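Testis-expressed protein 101 (Mus musculus, PDB 7BPS) helps sperm bind the zona pellucida and migrate into the oviduct, probably acting through the adhesion molecule ADAM3, and may take part in signal transduction. Local coordinates at residues A[40-45]-A[82-87]; A[75-80]-A[165-170]; A[150-155]-A[182-187]; A[36-41]-A[91-96]. All blocks are in the same frame, centred on the assembly; numbering follows the deposited sequence.

Interaction 1: residues A[40-45]-A[82-87]; sequences ETVLLI and ISYSNY
Glu-40 reaches over to Tyr-84 and Asn-86 on the neighbouring strand with a single carboxylate oxygen. OE1 of Glu-40 accepts from OH of Tyr-84 at 2.9 Å and from ND2 of Asn-86, also at 2.9 Å. The two donors come from opposite faces of the carboxylate plane. The hydroxyl arrives on the anti side. The amide stands above the plane, and OE1 lies close to the amide plane of Asn-86. This double grip fixes the rotation of the carboxylate. CG of Glu-40 sits between the backbone N and the carbonyl carbon (chi1 54°), and the extended chain beyond it carries OE1 to the edge of the Tyr-84 ring. Val-42 follows on the same face, where its CG1 packs on CB of Tyr-84 at 3.9 Å. On the other face OG1 of Thr-41 and OG of Ser-85 are hydrogen-bonded at 2.8 Å. Thr-41 OG1 also bonds Gln-39.

The two strands run antiparallel, at 173°. Glu-40 with Asn-86, Val-42 with Tyr-84 and Leu-44 with Ile-82 are hydrogen-bonded pairs. Thr-41 with Ser-85 and Leu-43 with Ser-83 are non-hydrogen-bonded pairs. CD1 of Leu-43 lies against the carbonyl O of Ile-82 at 3.4 Å.

This pairing lies inside the antiparallel sheet of the first u-PAR/Ly-6 domain. Strand 52-61 continues the sheet beyond 40-45, and strand 68-72 does so beyond 82-87. The face with Leu-43 and Ile-45 meets Phe-151 and Leu-149 of strand 143-152, in the second domain.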
loop_
_atom_site.group_PDB
_atom_site.type_symbol
_atom_site.label_atom_id
_atom_site.label_comp_id
_atom_site.label_asym_id
_atom_site.label_seq_id
_atom_site.Cartn_x
_atom_site.Cartn_y
_atom_site.Cartn_z
ATOM N N GLU A 40 -4.317 -12.657 2.790
ATOM C CA GLU A 40 -4.890 -11.296 2.909
ATOM C C GLU A 40 -3.695 -10.345 2.921
ATOM O O GLU A 40 -2.795 -10.525 3.770
ATOM C CB GLU A 40 -5.786 -11.180 4.143
ATOM C CG GLU A 40 -5.091 -11.608 5.424
ATOM C CD GLU A 40 -5.985 -11.836 6.632
ATOM O OE1 GLU A 40 -5.415 -11.953 7.735
ATOM O OE2 GLU A 40 -7.230 -11.879 6.473
ATOM N N THR A 41 -3.636 -9.438 1.951
ATOM C CA THR A 41 -2.534 -8.465 1.782
ATOM C C THR A 41 -3.142 -7.087 1.583
ATOM O O THR A 41 -4.003 -6.949 0.705
ATOM C CB THR A 41 -1.654 -8.826 0.588
ATOM O OG1 THR A 41 -1.151 -10.144 0.810
ATOM C CG2 THR A 41 -0.518 -7.847 0.378
ATOM N N VAL A 42 -2.704 -6.106 2.358
ATOM C CA VAL A 42 -3.140 -4.697 2.177
ATOM C C VAL A 42 -1.905 -3.817 2.162
ATOM O O VAL A 42 -1.013 -4.064 2.968
ATOM C CB VAL A 42 -4.135 -4.290 3.273
ATOM C CG1 VAL A 42 -3.575 -4.473 4.682
ATOM C CG2 VAL A 42 -4.634 -2.887 3.053
ATOM N N LEU A 43 -1.882 -2.826 1.278
ATOM C CA LEU A 43 -0.856 -1.760 1.208
ATOM C C LEU A 43 -1.575 -0.426 1.380
ATOM O O LEU A 43 -2.597 -0.224 0.710
ATOM C CB LEU A 43 -0.142 -1.837 -0.142
ATOM C CG LEU A 43 0.933 -0.786 -0.400
ATOM C CD1 LEU A 43 1.999 -0.765 0.668
ATOM C CD2 LEU A 43 1.581 -1.026 -1.743
ATOM N N LEU A 44 -1.051 0.446 2.244
ATOM C CA LEU A 44 -1.637 1.779 2.544
ATOM C C LEU A 44 -0.586 2.829 2.252
ATOM O O LEU A 44 0.527 2.691 2.748
ATOM C CB LEU A 44 -2.081 1.833 4.011
ATOM C CG LEU A 44 -3.169 0.825 4.383
ATOM C CD1 LEU A 44 -2.584 -0.428 5.024
ATOM C CD2 LEU A 44 -4.200 1.442 5.298
ATOM N N ILE A 45 -0.922 3.826 1.451
ATOM C CA ILE A 45 0.023 4.914 1.053
ATOM C C ILE A 45 -0.661 6.266 1.261
ATOM O O ILE A 45 -1.812 6.439 0.813
ATOM C CB ILE A 45 0.491 4.731 -0.391
ATOM C CG1 ILE A 45 1.075 3.337 -0.621
ATOM C CG2 ILE A 45 1.475 5.816 -0.750
ATOM C CD1 ILE A 45 1.148 2.928 -2.070
ATOM N N ILE A 82 2.947 1.412 4.138
ATOM C CA ILE A 82 2.900 0.290 5.115
ATOM C C ILE A 82 2.107 -0.873 4.513
ATOM O O ILE A 82 1.067 -0.609 3.886
ATOM C CB ILE A 82 2.253 0.762 6.424
ATOM C CG1 ILE A 82 3.217 1.645 7.216
ATOM C CG2 ILE A 82 1.758 -0.426 7.235
ATOM C CD1 ILE A 82 2.600 2.281 8.465
ATOM N N SER A 83 2.542 -2.118 4.731
ATOM C CA SER A 83 1.783 -3.310 4.278
ATOM C C SER A 83 1.640 -4.326 5.403
ATOM O O SER A 83 2.526 -4.405 6.276
ATOM C CB SER A 83 2.369 -3.925 3.026
ATOM O OG SER A 83 3.607 -4.533 3.299
ATOM N N TYR A 84 0.527 -5.045 5.370
ATOM C CA TYR A 84 0.263 -6.281 6.139
ATOM C C TYR A 84 -0.086 -7.403 5.166
ATOM O O TYR A 84 -0.964 -7.176 4.325
ATOM C CB TYR A 84 -0.896 -6.049 7.096
ATOM C CG TYR A 84 -1.488 -7.306 7.668
ATOM C CD1 TYR A 84 -1.000 -7.883 8.833
ATOM C CD2 TYR A 84 -2.539 -7.920 7.028
ATOM C CE1 TYR A 84 -1.581 -9.025 9.359
ATOM C CE2 TYR A 84 -3.116 -9.065 7.531
ATOM C CZ TYR A 84 -2.646 -9.615 8.704
ATOM O OH TYR A 84 -3.254 -10.741 9.168
ATOM N N SER A 85 0.586 -8.555 5.280
ATOM C CA SER A 85 0.370 -9.751 4.437
ATOM C C SER A 85 0.364 -11.003 5.317
ATOM O O SER A 85 1.386 -11.314 5.985
ATOM C CB SER A 85 1.382 -9.837 3.343
ATOM O OG SER A 85 1.018 -10.836 2.382
ATOM N N ASN A 86 -0.778 -11.688 5.324
ATOM C CA ASN A 86 -0.993 -12.939 6.073
ATOM C C ASN A 86 -1.366 -14.029 5.069
ATOM O O ASN A 86 -2.509 -14.029 4.603
ATOM C CB ASN A 86 -2.050 -12.764 7.158
ATOM C CG ASN A 86 -2.412 -14.089 7.788
ATOM O OD1 ASN A 86 -1.651 -15.049 7.717
ATOM N ND2 ASN A 86 -3.611 -14.177 8.332
ATOM N N TYR A 87 -0.411 -14.898 4.760
ATOM C CA TYR A 87 -0.612 -16.191 4.077
ATOM C C TYR A 87 -0.876 -17.281 5.132
ATOM O O TYR A 87 -0.152 -17.351 6.136
ATOM C CB TYR A 87 0.603 -16.506 3.216
ATOM C CG TYR A 87 0.667 -15.732 1.930
ATOM C CD1 TYR A 87 0.659 -14.348 1.922
ATOM C CD2 TYR A 87 0.758 -16.381 0.713
ATOM C CE1 TYR A 87 0.746 -13.629 0.739
ATOM C CE2 TYR A 87 0.838 -15.676 -0.482
ATOM C CZ TYR A 87 0.835 -14.293 -0.469
ATOM O OH TYR A 87 0.893 -13.590 -1.640
#

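Interaction 2: residues A[75-80]-A[165-170]; sequences APPGLV and CTTTIG
OG1 of Thr-167 stands between its backbone N and carbonyl carbon (chi1 54°), which turns the hydroxyl to the carbonyl O of Ala-75. It donates to that oxygen at 2.7 Å. The same torsion leaves CG2 of Thr-167 beside the backbone N, and this methyl packs on CD of Pro-77 at 3.7 Å, the two side chains crossing at about a right angle. The peptide before Pro-77 is cis. CG of Leu-79 is anti to the carbonyl carbon (chi1 -56°) and rests against CB of Thr-166 at 3.7 Å.

The backbone adds one more link. N of Leu-79 bonds the carbonyl O of Cys-165 at 3.2 Å, and the bond is bent (140° at the hydrogen). Two waters complete the join. One accepts from N of Ala-75 and donates to OG1 of Thr-167. The other accepts from N of Thr-167 at 3.0 Å and lies near the carbonyls of Pro-77 and Leu-79.

OG1 of Thr-166 accepts from N of Thr-168, which makes an ST turn where the chain leaves strand 165-166. Cys-165 is held to Cys-137 by a disulfide. The contact thus joins a loop between two strands of the first u-PAR/Ly-6 domain to a disulfide-anchored turn of the second, a domain interface in a tandem Ly6/uPAR protein.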
loop_
_atom_site.group_PDB
_atom_site.type_symbol
_atom_site.label_atom_id
_atom_site.label_comp_id
_atom_site.label_asym_id
_atom_site.label_seq_id
_atom_site.Cartn_x
_atom_site.Cartn_y
_atom_site.Cartn_z
ATOM N N ALA A 75 8.887 5.915 6.333
ATOM C CA ALA A 75 8.396 6.398 7.640
ATOM C C ALA A 75 8.063 7.876 7.556
ATOM O O ALA A 75 8.650 8.618 6.768
ATOM C CB ALA A 75 9.435 6.152 8.699
ATOM N N PRO A 76 7.102 8.343 8.375
ATOM C CA PRO A 76 6.835 9.774 8.504
ATOM C C PRO A 76 8.081 10.444 9.084
ATOM O O PRO A 76 8.979 9.773 9.585
ATOM C CB PRO A 76 5.619 9.832 9.431
ATOM C CG PRO A 76 5.703 8.551 10.246
ATOM C CD PRO A 76 6.282 7.532 9.285
ATOM N N PRO A 77 8.226 11.774 8.994
ATOM C CA PRO A 77 7.206 12.639 8.396
ATOM C C PRO A 77 7.132 12.595 6.863
ATOM O O PRO A 77 8.099 12.255 6.229
ATOM C CB PRO A 77 7.629 14.050 8.837
ATOM C CG PRO A 77 9.127 13.949 9.109
ATOM C CD PRO A 77 9.390 12.515 9.510
ATOM N N GLY A 78 5.978 12.992 6.332
ATOM C CA GLY A 78 5.698 13.099 4.895
ATOM C C GLY A 78 4.996 11.859 4.347
ATOM O O GLY A 78 3.902 11.450 4.890
ATOM N N LEU A 79 5.584 11.273 3.307
ATOM C CA LEU A 79 5.082 10.024 2.687
ATOM C C LEU A 79 5.208 8.873 3.691
ATOM O O LEU A 79 6.242 8.787 4.406
ATOM C CB LEU A 79 5.882 9.732 1.415
ATOM C CG LEU A 79 5.902 10.844 0.378
ATOM C CD1 LEU A 79 6.552 10.335 -0.919
ATOM C CD2 LEU A 79 4.507 11.426 0.131
ATOM N N VAL A 80 4.193 8.025 3.724
ATOM C CA VAL A 80 4.133 6.795 4.560
ATOM C C VAL A 80 3.606 5.681 3.659
ATOM O O VAL A 80 2.517 5.885 3.020
ATOM C CB VAL A 80 3.206 6.975 5.773
ATOM C CG1 VAL A 80 3.183 5.726 6.641
ATOM C CG2 VAL A 80 3.582 8.199 6.581
ATOM N N CYS A 165 6.932 15.949 0.441
ATOM C CA CYS A 165 8.096 15.852 1.343
ATOM C C CYS A 165 8.212 14.409 1.833
ATOM O O CYS A 165 7.178 13.795 2.186
ATOM C CB CYS A 165 7.987 16.808 2.517
ATOM S SG CYS A 165 7.473 18.480 2.056
ATOM N N THR A 166 9.432 13.857 1.844
ATOM C CA THR A 166 9.619 12.471 2.329
ATOM C C THR A 166 10.974 12.330 3.017
ATOM O O THR A 166 11.845 13.173 2.771
ATOM C CB THR A 166 9.420 11.497 1.166
ATOM O OG1 THR A 166 9.462 10.168 1.681
ATOM C CG2 THR A 166 10.455 11.681 0.090
ATOM N N THR A 167 11.093 11.307 3.861
ATOM C CA THR A 167 12.340 10.827 4.510
ATOM C C THR A 167 13.121 9.927 3.552
ATOM O O THR A 167 14.345 9.774 3.755
ATOM C CB THR A 167 11.986 10.067 5.792
ATOM O OG1 THR A 167 11.038 9.043 5.488
ATOM C CG2 THR A 167 11.415 10.985 6.847
ATOM N N THR A 168 12.465 9.325 2.553
ATOM C CA THR A 168 13.155 8.341 1.676
ATOM C C THR A 168 14.120 9.099 0.748
ATOM O O THR A 168 13.991 10.327 0.578
ATOM C CB THR A 168 12.167 7.390 0.974
ATOM O OG1 THR A 168 12.963 6.310 0.481
ATOM C CG2 THR A 168 11.383 8.046 -0.146
ATOM N N ILE A 169 15.097 8.381 0.217
ATOM C CA ILE A 169 16.227 8.961 -0.562
ATOM C C ILE A 169 16.169 8.363 -1.959
ATOM O O ILE A 169 16.189 7.120 -2.064
ATOM C CB ILE A 169 17.559 8.658 0.142
ATOM C CG1 ILE A 169 17.601 9.335 1.513
ATOM C CG2 ILE A 169 18.733 9.064 -0.742
ATOM C CD1 ILE A 169 18.639 8.794 2.426
ATOM N N GLY A 170 16.068 9.220 -2.974
ATOM C CA GLY A 170 15.802 8.813 -4.368
ATOM C C GLY A 170 14.442 8.160 -4.516
ATOM O O GLY A 170 13.527 8.489 -3.730
HETATM O O HOH W 1 11.505 6.443 5.615
HETATM O O HOH W 2 8.261 10.442 4.161
#

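Interaction 3: residues A[150-155]-A[182-187]; sequences EFSGGG and PMTVKE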
loop_
_atom_site.group_PDB
_atom_site.type_symbol
_atom_site.label_atom_id
_atom_site.label_comp_id
_atom_site.label_asym_id
_atom_site.label_seq_id
_atom_site.Cartn_x
_atom_site.Cartn_y
_atom_site.Cartn_z
ATOM N N GLU A 150 3.438 1.296 -10.020
ATOM C CA GLU A 150 2.766 0.372 -10.968
ATOM C C GLU A 150 2.548 -0.951 -10.232
ATOM O O GLU A 150 3.551 -1.564 -9.832
ATOM C CB GLU A 150 3.717 0.223 -12.157
ATOM C CG GLU A 150 3.065 0.068 -13.481
ATOM C CD GLU A 150 2.353 1.342 -13.856
ATOM O OE1 GLU A 150 3.026 2.431 -13.902
ATOM O OE2 GLU A 150 1.114 1.237 -14.085
ATOM N N PHE A 151 1.309 -1.358 -9.996
ATOM C CA PHE A 151 0.976 -2.659 -9.365
ATOM C C PHE A 151 0.371 -3.615 -10.394
ATOM O O PHE A 151 -0.417 -3.171 -11.245
ATOM C CB PHE A 151 0.026 -2.462 -8.196
ATOM C CG PHE A 151 0.610 -1.611 -7.104
ATOM C CD1 PHE A 151 1.364 -2.182 -6.104
ATOM C CD2 PHE A 151 0.381 -0.248 -7.078
ATOM C CE1 PHE A 151 1.864 -1.397 -5.081
ATOM C CE2 PHE A 151 0.871 0.530 -6.045
ATOM C CZ PHE A 151 1.619 -0.040 -5.057
ATOM N N SER A 152 0.769 -4.884 -10.330
ATOM C CA SER A 152 0.319 -5.940 -11.272
ATOM C C SER A 152 0.227 -7.264 -10.532
ATOM O O SER A 152 0.830 -7.409 -9.481
ATOM C CB SER A 152 1.173 -6.025 -12.522
ATOM O OG SER A 152 2.529 -6.112 -12.177
ATOM N N GLY A 153 -0.615 -8.159 -11.031
ATOM C CA GLY A 153 -0.840 -9.480 -10.427
ATOM C C GLY A 153 -1.999 -9.412 -9.469
ATOM O O GLY A 153 -2.371 -8.291 -9.077
ATOM N N GLY A 154 -2.560 -10.581 -9.164
ATOM C CA GLY A 154 -3.522 -10.801 -8.077
ATOM C C GLY A 154 -4.845 -10.149 -8.360
ATOM O O GLY A 154 -5.613 -10.024 -7.394
ATOM N N GLY A 155 -5.122 -9.772 -9.616
ATOM C CA GLY A 155 -6.336 -9.012 -9.983
ATOM C C GLY A 155 -6.309 -7.601 -9.380
ATOM O O GLY A 155 -7.395 -7.019 -9.159
ATOM N N PRO A 182 0.586 -11.000 -3.310
ATOM C CA PRO A 182 0.446 -11.446 -4.692
ATOM C C PRO A 182 0.724 -10.342 -5.716
ATOM O O PRO A 182 0.665 -10.639 -6.872
ATOM C CB PRO A 182 -1.019 -11.890 -4.754
ATOM C CG PRO A 182 -1.717 -10.958 -3.799
ATOM C CD PRO A 182 -0.701 -10.647 -2.709
ATOM N N MET A 183 1.038 -9.121 -5.268
ATOM C CA MET A 183 1.222 -7.946 -6.159
ATOM C C MET A 183 2.710 -7.748 -6.434
ATOM O O MET A 183 3.512 -7.967 -5.535
ATOM C CB MET A 183 0.674 -6.658 -5.538
ATOM C CG MET A 183 -0.816 -6.650 -5.308
ATOM S SD MET A 183 -1.342 -5.066 -4.615
ATOM C CE MET A 183 -1.461 -5.464 -2.873
ATOM N N THR A 184 3.038 -7.321 -7.647
ATOM C CA THR A 184 4.375 -6.842 -8.069
ATOM C C THR A 184 4.312 -5.315 -8.112
ATOM O O THR A 184 3.228 -4.796 -8.488
ATOM C CB THR A 184 4.707 -7.502 -9.413
ATOM O OG1 THR A 184 4.771 -8.896 -9.119
ATOM C CG2 THR A 184 5.990 -7.022 -10.043
ATOM N N VAL A 185 5.426 -4.648 -7.797
ATOM C CA VAL A 185 5.564 -3.164 -7.712
ATOM C C VAL A 185 6.721 -2.724 -8.572
ATOM O O VAL A 185 7.825 -3.212 -8.321
ATOM C CB VAL A 185 5.861 -2.638 -6.285
ATOM C CG1 VAL A 185 5.281 -1.243 -6.119
ATOM C CG2 VAL A 185 5.365 -3.567 -5.202
ATOM N N LYS A 186 6.484 -1.733 -9.421
ATOM C CA LYS A 186 7.533 -0.933 -10.102
ATOM C C LYS A 186 7.394 0.505 -9.608
ATOM O O LYS A 186 6.258 0.983 -9.487
ATOM C CB LYS A 186 7.410 -1.026 -11.624
ATOM C CG LYS A 186 7.780 -2.388 -12.217
ATOM C CD LYS A 186 8.424 -2.339 -13.617
ATOM C CE LYS A 186 8.333 -3.648 -14.382
ATOM N NZ LYS A 186 6.968 -3.872 -14.920
ATOM N N GLU A 187 8.503 1.162 -9.311
ATOM C CA GLU A 187 8.517 2.552 -8.812
ATOM C C GLU A 187 9.368 3.351 -9.789
ATOM O O GLU A 187 10.468 2.912 -10.080
ATOM C CB GLU A 187 9.054 2.628 -7.372
ATOM C CG GLU A 187 9.232 4.064 -6.880
ATOM C CD GLU A 187 9.548 4.234 -5.400
ATOM O OE1 GLU A 187 9.526 3.233 -4.665
ATOM O OE2 GLU A 187 9.820 5.381 -4.985
#
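The Phe-151 ring meets Val-185 and Met-183 obliquely. CE1 of Phe-151 touches CG1 of Val-185 at 3.6 Å. The two side chains lie side by side and point the same way. The sulfur of Met-183 comes to 4.2 Å from CD1 of Phe-151, a Met-aromatic contact in which SD stands 47° off the ring normal. CG of Phe-151 lies beside its backbone N (chi1 -61°), and this swings the ring alongside Val-185.

The backbones of strands 150-152 and 183-187 run antiparallel, at 159°. Glu-150 with Lys-186 and Ser-152 with Thr-184 are hydrogen-bonded pairs. Phe-151 with Val-185 is a non-hydrogen-bonded pair between them. The bond from N of Glu-150 to O of Lys-186 is nearly straight, at 2.9 Å. This pairing belongs to the sheet of the second u-PAR/Ly-6 domain, and strand 158-163 lies beyond 150-152. Phe-151 also touches Leu-55 of the first domain, so its ring reaches across the domain boundary.

The other face carries Glu-150, Ser-152, Thr-184 and Lys-186 and is more exposed. There CB of Glu-150 meets CB of Lys-186 at 3.9 Å, while the charged ends of both lead away. After Ser-152 the chain leaves the strand through Gly-153 and Gly-154, which have positive phi angles and run past Pro-182. Pro-182 itself leans on Gln-39, Thr-41 and Ser-57 of the first domain.

Interaction 4: residues A[36-41]-A[91-96]; sequences ELCQET and SLCNNK. With SO4 (sulfate ion), chain G.
Asn-94 turns its amide onto strand 37-41. Its CG stands between the backbone N and the carbonyl carbon (chi1 61°), which lays the amide against Cys-38 and sends ND2 to the carbonyl O of Gln-39 at 3.0 Å. The acceptor lies close to the amide plane, but ND2 stands above the carbonyl plane of Gln-39 and not on a lone pair. ND2 also donates to the carbonyl O of Gln-8. CG of Asn-94 is 3.5 Å from CB of Cys-38.

Two disulfides meet beside this amide. CB of Cys-38 packs on SG of Cys-93 at 3.6 Å. Asn-94 is also the centre of an inverse gamma turn.

OE2 of Glu-40 accepts from N of Lys-96 at 2.9 Å, though the place of OE2 is less sure. NZ of Lys-96 bonds Ser-101 and makes weak bonds to a sulfate ion, probably from the crystallisation liquor. N of Asp-97 also bonds the sulfate.

Each segment is tied by a disulfide to a neighbouring strand, Cys-38 to Cys-7 of 6-16 and Cys-93 to Cys-88 of 80-88. What joins them to each other at this end of the three-finger domain is cysteine packing and hydrogen bonds, with the Asn-94 amide bridging Gln-39 and Gln-8.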
loop_
_atom_site.group_PDB
_atom_site.type_symbol
_atom_site.label_atom_id
_atom_site.label_comp_id
_atom_site.label_asym_id
_atom_site.label_seq_id
_atom_site.Cartn_x
_atom_site.Cartn_y
_atom_site.Cartn_z
ATOM N N GLU A 36 -4.000 -25.226 -2.633
ATOM C CA GLU A 36 -3.966 -23.743 -2.534
ATOM C C GLU A 36 -4.270 -23.340 -1.085
ATOM O O GLU A 36 -5.053 -24.039 -0.411
ATOM C CB GLU A 36 -4.965 -23.076 -3.488
ATOM C CG GLU A 36 -4.505 -23.048 -4.936
ATOM C CD GLU A 36 -5.471 -22.371 -5.899
ATOM O OE1 GLU A 36 -6.625 -22.080 -5.485
ATOM O OE2 GLU A 36 -5.071 -22.137 -7.061
ATOM N N LEU A 37 -3.669 -22.243 -0.632
ATOM C CA LEU A 37 -3.970 -21.633 0.686
ATOM C C LEU A 37 -4.559 -20.241 0.472
ATOM O O LEU A 37 -4.723 -19.842 -0.697
ATOM C CB LEU A 37 -2.711 -21.613 1.563
ATOM C CG LEU A 37 -1.417 -21.152 0.909
ATOM C CD1 LEU A 37 -1.278 -19.650 1.010
ATOM C CD2 LEU A 37 -0.233 -21.822 1.562
ATOM N N CYS A 38 -4.914 -19.575 1.571
ATOM C CA CYS A 38 -5.474 -18.208 1.596
ATOM C C CYS A 38 -4.362 -17.167 1.800
ATOM O O CYS A 38 -3.335 -17.463 2.440
ATOM C CB CYS A 38 -6.486 -18.105 2.719
ATOM S SG CYS A 38 -7.741 -19.410 2.691
ATOM N N GLN A 39 -4.586 -15.948 1.317
ATOM C CA GLN A 39 -3.780 -14.765 1.707
ATOM C C GLN A 39 -4.717 -13.571 1.901
ATOM O O GLN A 39 -5.805 -13.541 1.255
ATOM C CB GLN A 39 -2.671 -14.489 0.688
ATOM C CG GLN A 39 -3.166 -14.074 -0.683
ATOM C CD GLN A 39 -3.467 -12.599 -0.830
ATOM O OE1 GLN A 39 -2.972 -11.767 -0.058
ATOM N NE2 GLN A 39 -4.269 -12.271 -1.846
ATOM N N GLU A 40 -4.317 -12.657 2.790
ATOM C CA GLU A 40 -4.890 -11.296 2.909
ATOM C C GLU A 40 -3.695 -10.345 2.921
ATOM O O GLU A 40 -2.795 -10.525 3.770
ATOM C CB GLU A 40 -5.786 -11.180 4.143
ATOM C CG GLU A 40 -5.091 -11.608 5.424
ATOM C CD GLU A 40 -5.985 -11.836 6.632
ATOM O OE1 GLU A 40 -5.415 -11.953 7.735
ATOM O OE2 GLU A 40 -7.230 -11.879 6.473
ATOM N N THR A 41 -3.636 -9.438 1.951
ATOM C CA THR A 41 -2.534 -8.465 1.782
ATOM C C THR A 41 -3.142 -7.087 1.583
ATOM O O THR A 41 -4.003 -6.949 0.705
ATOM C CB THR A 41 -1.654 -8.826 0.588
ATOM O OG1 THR A 41 -1.151 -10.144 0.810
ATOM C CG2 THR A 41 -0.518 -7.847 0.378
ATOM N N SER A 91 -9.075 -23.293 5.901
ATOM C CA SER A 91 -10.274 -22.700 5.272
ATOM C C SER A 91 -10.681 -21.458 6.061
ATOM O O SER A 91 -10.684 -21.534 7.317
ATOM C CB SER A 91 -11.395 -23.699 5.148
ATOM O OG SER A 91 -11.375 -24.271 3.848
ATOM N N LEU A 92 -10.918 -20.348 5.339
ATOM C CA LEU A 92 -11.459 -19.070 5.875
ATOM C C LEU A 92 -10.474 -18.429 6.868
ATOM O O LEU A 92 -10.938 -17.653 7.733
ATOM C CB LEU A 92 -12.806 -19.339 6.572
ATOM C CG LEU A 92 -13.858 -20.108 5.768
ATOM C CD1 LEU A 92 -15.230 -20.019 6.442
ATOM C CD2 LEU A 92 -13.937 -19.618 4.336
ATOM N N CYS A 93 -9.182 -18.736 6.796
ATOM C CA CYS A 93 -8.181 -18.193 7.758
ATOM C C CYS A 93 -7.911 -16.700 7.459
ATOM O O CYS A 93 -7.650 -15.959 8.412
ATOM C CB CYS A 93 -6.919 -19.045 7.765
ATOM S SG CYS A 93 -6.112 -19.192 6.147
ATOM N N ASN A 94 -8.022 -16.271 6.200
ATOM C CA ASN A 94 -7.778 -14.869 5.764
ATOM C C ASN A 94 -9.021 -14.025 6.077
ATOM O O ASN A 94 -9.678 -13.551 5.144
ATOM C CB ASN A 94 -7.391 -14.781 4.287
ATOM C CG ASN A 94 -8.466 -15.295 3.348
ATOM O OD1 ASN A 94 -9.373 -16.031 3.755
ATOM N ND2 ASN A 94 -8.353 -14.937 2.081
ATOM N N ASN A 95 -9.305 -13.833 7.365
ATOM C CA ASN A 95 -10.600 -13.323 7.870
ATOM C C ASN A 95 -10.415 -12.000 8.642
ATOM O O ASN A 95 -11.360 -11.578 9.330
ATOM C CB ASN A 95 -11.271 -14.414 8.712
ATOM C CG ASN A 95 -10.543 -14.724 10.010
ATOM O OD1 ASN A 95 -9.368 -14.400 10.190
ATOM N ND2 ASN A 95 -11.252 -15.341 10.945
ATOM N N LYS A 96 -9.272 -11.331 8.517
ATOM C CA LYS A 96 -9.085 -9.992 9.138
ATOM C C LYS A 96 -10.193 -9.058 8.622
ATOM O O LYS A 96 -10.430 -9.034 7.414
ATOM C CB LYS A 96 -7.680 -9.476 8.831
ATOM C CG LYS A 96 -7.291 -8.208 9.574
ATOM C CD LYS A 96 -5.804 -8.112 9.832
ATOM C CE LYS A 96 -5.415 -6.899 10.649
ATOM N NZ LYS A 96 -6.014 -6.902 12.004
HETATM S S SO4 G . -9.711 -8.092 12.979
HETATM O O1 SO4 G . -8.499 -8.805 13.309
HETATM O O2 SO4 G . -10.363 -7.653 14.194
HETATM O O3 SO4 G . -9.378 -6.945 12.170
HETATM O O4 SO4 G . -10.605 -8.959 12.251
#

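Overall arrangement
Interactions 1 and 4 share Glu-40 and Thr-41 and lie along strand 37-46 of the first u-PAR/Ly-6 domain, their centres about 12 Å apart. Interaction 3 belongs to the sheet of the second domain, and follows both along the chain. Its centre is about 13 Å from that of interaction 1. The two touch directly, with CG2 of Thr-41 4.1 Å from CE of Met-183. Interaction 2 joins a loop of the first domain to strand 165-166 and the turn after it in the second. It lies across the chain's centre from interaction 4, their centres about 31 Å apart. The segments of interaction 2 alternate with those of the other three. The two domains therefore meet at two places, which ties the tandem arrangement together.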